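Local coordinates for protein cruciform cutting endonuclease 1, mitochondrial (Schizosaccharomyces pombe, PDB 1KCF) that resolves four-way Holliday junctions as a homodimeric, metal-dependent endonuclease that cuts at the point of strand exchange and seems to be important for maintaining mitochondrial DNA, at residues Ser173-Val178 / Trp238-Ala243; Gln193-Leu198 / Ser231-Ser236. One frame throughout, in Å; residues are numbered along the deposited sequence.

Contact 1: residues Ser173-Val178 / Trp238-Ala243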
loop_
_atom_site.group_PDB
_atom_site.type_symbol
_atom_site.label_atom_id
_atom_site.label_comp_id
_atom_site.label_asym_id
_atom_site.label_seq_id
_atom_site.Cartn_x
_atom_site.Cartn_y
_atom_site.Cartn_z
ATOM N N SER A 173 13.929 -14.096 -17.136
ATOM C CA SER A 173 14.136 -15.492 -17.500
ATOM C C SER A 173 13.658 -15.700 -18.925
ATOM O O SER A 173 14.296 -16.395 -19.719
ATOM C CB SER A 173 13.353 -16.405 -16.552
ATOM O OG SER A 173 13.185 -17.701 -17.102
ATOM N N TYR A 174 12.525 -15.087 -19.242
ATOM C CA TYR A 174 11.956 -15.195 -20.571
ATOM C C TYR A 174 12.898 -14.669 -21.648
ATOM O O TYR A 174 13.228 -15.379 -22.602
ATOM C CB TYR A 174 10.634 -14.427 -20.653
ATOM C CG TYR A 174 10.127 -14.294 -22.070
ATOM C CD1 TYR A 174 9.604 -15.395 -22.758
ATOM C CD2 TYR A 174 10.223 -13.082 -22.746
ATOM C CE1 TYR A 174 9.196 -15.285 -24.090
ATOM C CE2 TYR A 174 9.822 -12.961 -24.070
ATOM C CZ TYR A 174 9.312 -14.061 -24.738
ATOM O OH TYR A 174 8.930 -13.925 -26.054
ATOM N N TRP A 175 13.324 -13.421 -21.502
ATOM C CA TRP A 175 14.196 -12.817 -22.498
ATOM C C TRP A 175 15.577 -13.449 -22.601
ATOM O O TRP A 175 16.165 -13.481 -23.680
ATOM C CB TRP A 175 14.310 -11.310 -22.249
ATOM C CG TRP A 175 13.055 -10.573 -22.624
ATOM C CD1 TRP A 175 12.235 -9.862 -21.791
ATOM C CD2 TRP A 175 12.455 -10.509 -23.924
ATOM N NE1 TRP A 175 11.164 -9.365 -22.491
ATOM C CE2 TRP A 175 11.274 -9.744 -23.803
ATOM C CE3 TRP A 175 12.800 -11.023 -25.182
ATOM C CZ2 TRP A 175 10.436 -9.480 -24.891
ATOM C CZ3 TRP A 175 11.965 -10.761 -26.265
ATOM C CH2 TRP A 175 10.797 -9.995 -26.109
ATOM N N ALA A 176 16.094 -13.959 -21.490
ATOM C CA ALA A 176 17.406 -14.592 -21.493
ATOM C C ALA A 176 17.417 -15.817 -22.413
ATOM O O ALA A 176 18.312 -15.976 -23.245
ATOM C CB ALA A 176 17.788 -15.002 -20.081
ATOM N N SER A 177 16.414 -16.674 -22.266
ATOM C CA SER A 177 16.326 -17.883 -23.075
ATOM C C SER A 177 15.955 -17.612 -24.527
ATOM O O SER A 177 16.358 -18.354 -25.425
ATOM C CB SER A 177 15.314 -18.853 -22.461
ATOM O OG SER A 177 14.048 -18.237 -22.310
ATOM N N VAL A 178 15.194 -16.549 -24.760
ATOM C CA VAL A 178 14.766 -16.203 -26.111
ATOM C C VAL A 178 15.813 -15.430 -26.902
ATOM O O VAL A 178 15.859 -15.520 -28.127
ATOM C CB VAL A 178 13.461 -15.376 -26.084
ATOM C CG1 VAL A 178 13.078 -14.948 -27.496
ATOM C CG2 VAL A 178 12.345 -16.195 -25.458
ATOM N N TRP A 238 5.361 -9.526 -21.733
ATOM C CA TRP A 238 4.029 -9.995 -21.378
ATOM C C TRP A 238 3.119 -10.151 -22.600
ATOM O O TRP A 238 2.319 -11.084 -22.684
ATOM C CB TRP A 238 3.385 -9.021 -20.393
ATOM C CG TRP A 238 2.040 -9.459 -19.915
ATOM C CD1 TRP A 238 1.774 -10.308 -18.879
ATOM C CD2 TRP A 238 0.777 -9.069 -20.453
ATOM N NE1 TRP A 238 0.416 -10.466 -18.735
ATOM C CE2 TRP A 238 -0.223 -9.713 -19.693
ATOM C CE3 TRP A 238 0.384 -8.235 -21.507
ATOM C CZ2 TRP A 238 -1.583 -9.552 -19.947
ATOM C CZ3 TRP A 238 -0.974 -8.072 -21.764
ATOM C CH2 TRP A 238 -1.940 -8.730 -20.984
ATOM N N MET A 239 3.227 -9.224 -23.541
ATOM C CA MET A 239 2.399 -9.287 -24.732
ATOM C C MET A 239 2.738 -10.512 -25.564
ATOM O O MET A 239 1.857 -11.110 -26.178
ATOM C CB MET A 239 2.571 -8.015 -25.556
ATOM C CG MET A 239 1.940 -6.800 -24.902
ATOM S SD MET A 239 2.527 -5.250 -25.604
ATOM C CE MET A 239 2.064 -5.463 -27.276
ATOM N N ARG A 240 4.011 -10.893 -25.577
ATOM C CA ARG A 240 4.423 -12.061 -26.335
ATOM C C ARG A 240 3.919 -13.319 -25.648
ATOM O O ARG A 240 3.565 -14.290 -26.318
ATOM C CB ARG A 240 5.948 -12.106 -26.488
ATOM C CG ARG A 240 6.515 -10.927 -27.274
ATOM C CD ARG A 240 7.989 -11.127 -27.623
ATOM N NE ARG A 240 8.171 -12.063 -28.730
ATOM C CZ ARG A 240 9.352 -12.441 -29.209
ATOM N NH1 ARG A 240 10.471 -11.966 -28.680
ATOM N NH2 ARG A 240 9.416 -13.295 -30.221
ATOM N N TRP A 241 3.874 -13.307 -24.315
ATOM C CA TRP A 241 3.381 -14.468 -23.581
ATOM C C TRP A 241 1.946 -14.728 -23.989
ATOM O O TRP A 241 1.562 -15.865 -24.256
ATOM C CB TRP A 241 3.411 -14.246 -22.066
ATOM C CG TRP A 241 4.769 -14.056 -21.483
ATOM C CD1 TRP A 241 5.959 -14.414 -22.041
ATOM C CD2 TRP A 241 5.079 -13.464 -20.215
ATOM N NE1 TRP A 241 6.994 -14.080 -21.203
ATOM C CE2 TRP A 241 6.484 -13.494 -20.074
ATOM C CE3 TRP A 241 4.309 -12.911 -19.184
ATOM C CZ2 TRP A 241 7.137 -12.990 -18.941
ATOM C CZ3 TRP A 241 4.959 -12.408 -18.054
ATOM C CH2 TRP A 241 6.359 -12.453 -17.946
ATOM N N GLN A 242 1.152 -13.664 -24.031
ATOM C CA GLN A 242 -0.254 -13.781 -24.390
ATOM C C GLN A 242 -0.403 -14.314 -25.811
ATOM O O GLN A 242 -1.335 -15.061 -26.107
ATOM C CB GLN A 242 -0.956 -12.423 -24.266
ATOM C CG GLN A 242 -0.730 -11.710 -22.937
ATOM C CD GLN A 242 -0.795 -12.647 -21.746
ATOM O OE1 GLN A 242 -1.776 -13.373 -21.565
ATOM N NE2 GLN A 242 0.253 -12.637 -20.925
ATOM N N ALA A 243 0.516 -13.921 -26.687
ATOM C CA ALA A 243 0.485 -14.372 -28.070
ATOM C C ALA A 243 0.772 -15.869 -28.102
ATOM O O ALA A 243 0.050 -16.637 -28.739
ATOM C CB ALA A 243 1.525 -13.620 -28.895
#
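Arg240 meets Tyr174 and Trp175 together, while Trp241, one residue further along, turns its indole edge onto the Tyr174 ring. The arginine chain bends at chi3 (77°), setting the guanidinium beside the Tyr174 hydroxyl and at the rim of the Trp175 indole. Arg240 CD lies 3.3 Å from Tyr174 OH, and that hydroxyl sits over one face of the guanidinium, whose plane is perpendicular to the phenol ring. Although Arg240 NE is just as near to Tyr174 OH, the angle is too poor for a hydrogen bond. Arg240 NH1 reaches the indole 3.1 Å from Trp175 CZ3 and near the ring plane, which is edge contact and not a cation-pi stack. Val178 CG1 borders Arg240 NH1 more loosely, at 4.1 Å.

Trp241 completes a T-shaped pair with Tyr174: its five-membered ring stands at 88° to the phenol, centroids 4.6 Å apart, with Trp241 NE1 over the face, 3.3 Å from Tyr174 CG. Val178 CG2 lies against the opposite face, near the rim, so the ring is flanked on both sides. A leucine in place of Tyr174 would probably leave Trp241 NE1 without an aromatic face and Arg240 without the hydroxyl against its guanidinium.

The axes of segments 173-178 and 238-243 lie at 74° where helix 168-179 packs on helix 224-253. Ser173 and Ser177 touch helix 6-15, and Trp238 rests on strand 113-118.

Contact 2: residues Gln193-Leu198 / Ser231-Ser236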
loop_
_atom_site.group_PDB
_atom_site.type_symbol
_atom_site.label_atom_id
_atom_site.label_comp_id
_atom_site.label_asym_id
_atom_site.label_seq_id
_atom_site.Cartn_x
_atom_site.Cartn_y
_atom_site.Cartn_z
ATOM N N GLN A 193 20.824 -3.976 -24.467
ATOM C CA GLN A 193 21.192 -4.678 -25.691
ATOM C C GLN A 193 20.041 -5.527 -26.215
ATOM O O GLN A 193 19.850 -5.644 -27.426
ATOM C CB GLN A 193 22.415 -5.566 -25.453
ATOM C CG GLN A 193 23.702 -5.019 -26.053
ATOM C CD GLN A 193 23.581 -4.744 -27.547
ATOM O OE1 GLN A 193 23.326 -5.653 -28.343
ATOM N NE2 GLN A 193 23.760 -3.483 -27.933
ATOM N N MET A 194 19.279 -6.130 -25.308
ATOM C CA MET A 194 18.151 -6.952 -25.725
ATOM C C MET A 194 17.115 -6.098 -26.444
ATOM O O MET A 194 16.607 -6.491 -27.488
ATOM C CB MET A 194 17.504 -7.648 -24.525
ATOM C CG MET A 194 18.395 -8.676 -23.854
ATOM S SD MET A 194 17.496 -9.772 -22.721
ATOM C CE MET A 194 17.572 -8.848 -21.213
ATOM N N VAL A 195 16.811 -4.928 -25.888
ATOM C CA VAL A 195 15.834 -4.032 -26.488
ATOM C C VAL A 195 16.343 -3.477 -27.805
ATOM O O VAL A 195 15.592 -3.367 -28.773
ATOM C CB VAL A 195 15.496 -2.857 -25.551
ATOM C CG1 VAL A 195 14.578 -1.863 -26.267
ATOM C CG2 VAL A 195 14.819 -3.387 -24.294
ATOM N N LYS A 196 17.623 -3.124 -27.833
ATOM C CA LYS A 196 18.242 -2.590 -29.040
ATOM C C LYS A 196 18.106 -3.620 -30.155
ATOM O O LYS A 196 17.849 -3.280 -31.312
ATOM C CB LYS A 196 19.720 -2.285 -28.776
ATOM C CG LYS A 196 20.471 -1.780 -29.989
ATOM C CD LYS A 196 21.896 -1.399 -29.633
ATOM C CE LYS A 196 22.670 -0.980 -30.874
ATOM N NZ LYS A 196 24.037 -0.487 -30.541
ATOM N N GLU A 197 18.268 -4.887 -29.795
ATOM C CA GLU A 197 18.155 -5.973 -30.756
ATOM C C GLU A 197 16.712 -6.087 -31.229
ATOM O O GLU A 197 16.445 -6.236 -32.420
ATOM C CB GLU A 197 18.592 -7.284 -30.109
ATOM C CG GLU A 197 18.564 -8.473 -31.046
ATOM C CD GLU A 197 18.964 -9.758 -30.355
ATOM O OE1 GLU A 197 20.005 -9.757 -29.664
ATOM O OE2 GLU A 197 18.241 -10.765 -30.510
ATOM N N LEU A 198 15.780 -6.021 -30.282
ATOM C CA LEU A 198 14.364 -6.111 -30.606
ATOM C C LEU A 198 13.951 -5.000 -31.564
ATOM O O LEU A 198 13.171 -5.228 -32.485
ATOM C CB LEU A 198 13.525 -6.042 -29.324
ATOM C CG LEU A 198 13.621 -7.294 -28.448
ATOM C CD1 LEU A 198 12.870 -7.089 -27.145
ATOM C CD2 LEU A 198 13.052 -8.478 -29.213
ATOM N N SER A 231 11.173 -1.375 -18.456
ATOM C CA SER A 231 9.727 -1.351 -18.657
ATOM C C SER A 231 9.333 -1.861 -20.043
ATOM O O SER A 231 8.272 -2.464 -20.208
ATOM C CB SER A 231 9.159 0.063 -18.433
ATOM O OG SER A 231 9.666 0.996 -19.372
ATOM N N ALA A 232 10.183 -1.625 -21.039
ATOM C CA ALA A 232 9.887 -2.084 -22.392
ATOM C C ALA A 232 9.916 -3.615 -22.444
ATOM O O ALA A 232 9.124 -4.234 -23.150
ATOM C CB ALA A 232 10.892 -1.499 -23.382
ATOM N N LEU A 233 10.830 -4.225 -21.695
ATOM C CA LEU A 233 10.932 -5.686 -21.667
ATOM C C LEU A 233 9.768 -6.290 -20.899
ATOM O O LEU A 233 9.370 -7.429 -21.153
ATOM C CB LEU A 233 12.252 -6.128 -21.033
ATOM C CG LEU A 233 13.523 -5.864 -21.841
ATOM C CD1 LEU A 233 14.732 -6.062 -20.955
ATOM C CD2 LEU A 233 13.571 -6.796 -23.045
ATOM N N ILE A 234 9.224 -5.530 -19.956
ATOM C CA ILE A 234 8.086 -6.001 -19.179
ATOM C C ILE A 234 6.861 -6.079 -20.088
ATOM O O ILE A 234 6.246 -7.137 -20.224
ATOM C CB ILE A 234 7.787 -5.051 -17.995
ATOM C CG1 ILE A 234 8.867 -5.200 -16.916
ATOM C CG2 ILE A 234 6.414 -5.346 -17.412
ATOM C CD1 ILE A 234 8.714 -4.221 -15.756
ATOM N N ALA A 235 6.523 -4.955 -20.716
ATOM C CA ALA A 235 5.370 -4.879 -21.610
ATOM C C ALA A 235 5.475 -5.836 -22.791
ATOM O O ALA A 235 4.588 -6.663 -23.003
ATOM C CB ALA A 235 5.200 -3.456 -22.125
ATOM N N SER A 236 6.554 -5.721 -23.564
ATOM C CA SER A 236 6.727 -6.580 -24.729
ATOM C C SER A 236 6.810 -8.046 -24.327
ATOM O O SER A 236 6.302 -8.919 -25.033
ATOM C CB SER A 236 7.976 -6.178 -25.522
ATOM O OG SER A 236 9.165 -6.448 -24.804
#
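Val195 and Leu233 mark the nearest backbone approach, their CA atoms 7.1 Å apart, where the axes of segments 193-198 and 231-236 pass at 10.3 Å with a crossing angle of 57°. The side chains that fill this separation are mostly aliphatic or sulfur-bearing, Ser236 being the polar exception, and Leu233 is the one that reaches all three principal partners. Its CG is anti to the carbonyl carbon (chi1 -70°), which places the branched end against Val195. Val195 CG2 comes to 3.7 Å from Leu233 CG and lies almost equally near Leu233 CD2, so a single methyl touches both the branch point and one arm of the leucine.

The two arms of Leu233 then serve different neighbours. Leu233 CD1 meets Met194 CE at 4.0 Å, the methionine chain crossing the leucine at about a right angle; Leu233 CD2 meets Leu198 CD1 at 4.2 Å. Val195 CG2 also borders Ala232 CB, more distantly, at 4.5 Å. All these residues are buried, and the spacings are those of van der Waals packing.

The polar group at this interface is handled within its own helix. Ser236 OG donates to Ala232 O at 2.8 Å, joining the backbone N of Ser236 on the same oxygen from the opposite face of the carbonyl plane, so the hydroxyl is satisfied beside Leu198 CD1.

Around this apolar core, Leu179 of helix 168-179 touches Met194, Trp70 of strand 65-73 touches Val195 and Ala232, and Ser231 and Ile234 pack on Asp46, assigned as a magnesium-binding residue, on strand 42-47.

In the fold
Both contacts are made on helix 224-253: contact 2 uses its earlier turns and contact 1 the turns that follow, with centres 10 Å apart. Their other halves lie on helices 168-179 and 191-200, consecutive in the chain. The segments run in the order 173-178, 193-198, 231-236, 238-243, so contact 2 is nested inside the loop closed by contact 1. Trp175 physically joins the two: its NE1 probably hydrogen-bonds to Leu233 O, Trp175 NE1 to Leu233 O being 3.0 Å, and its side chain packs on Met194, Leu198 and Ser236. The three helices thus pack together in the RNase H-like domain, an arrangement consistent with keeping Asp230, a magnesium-binding residue preceding segment 231-236, near Asp46.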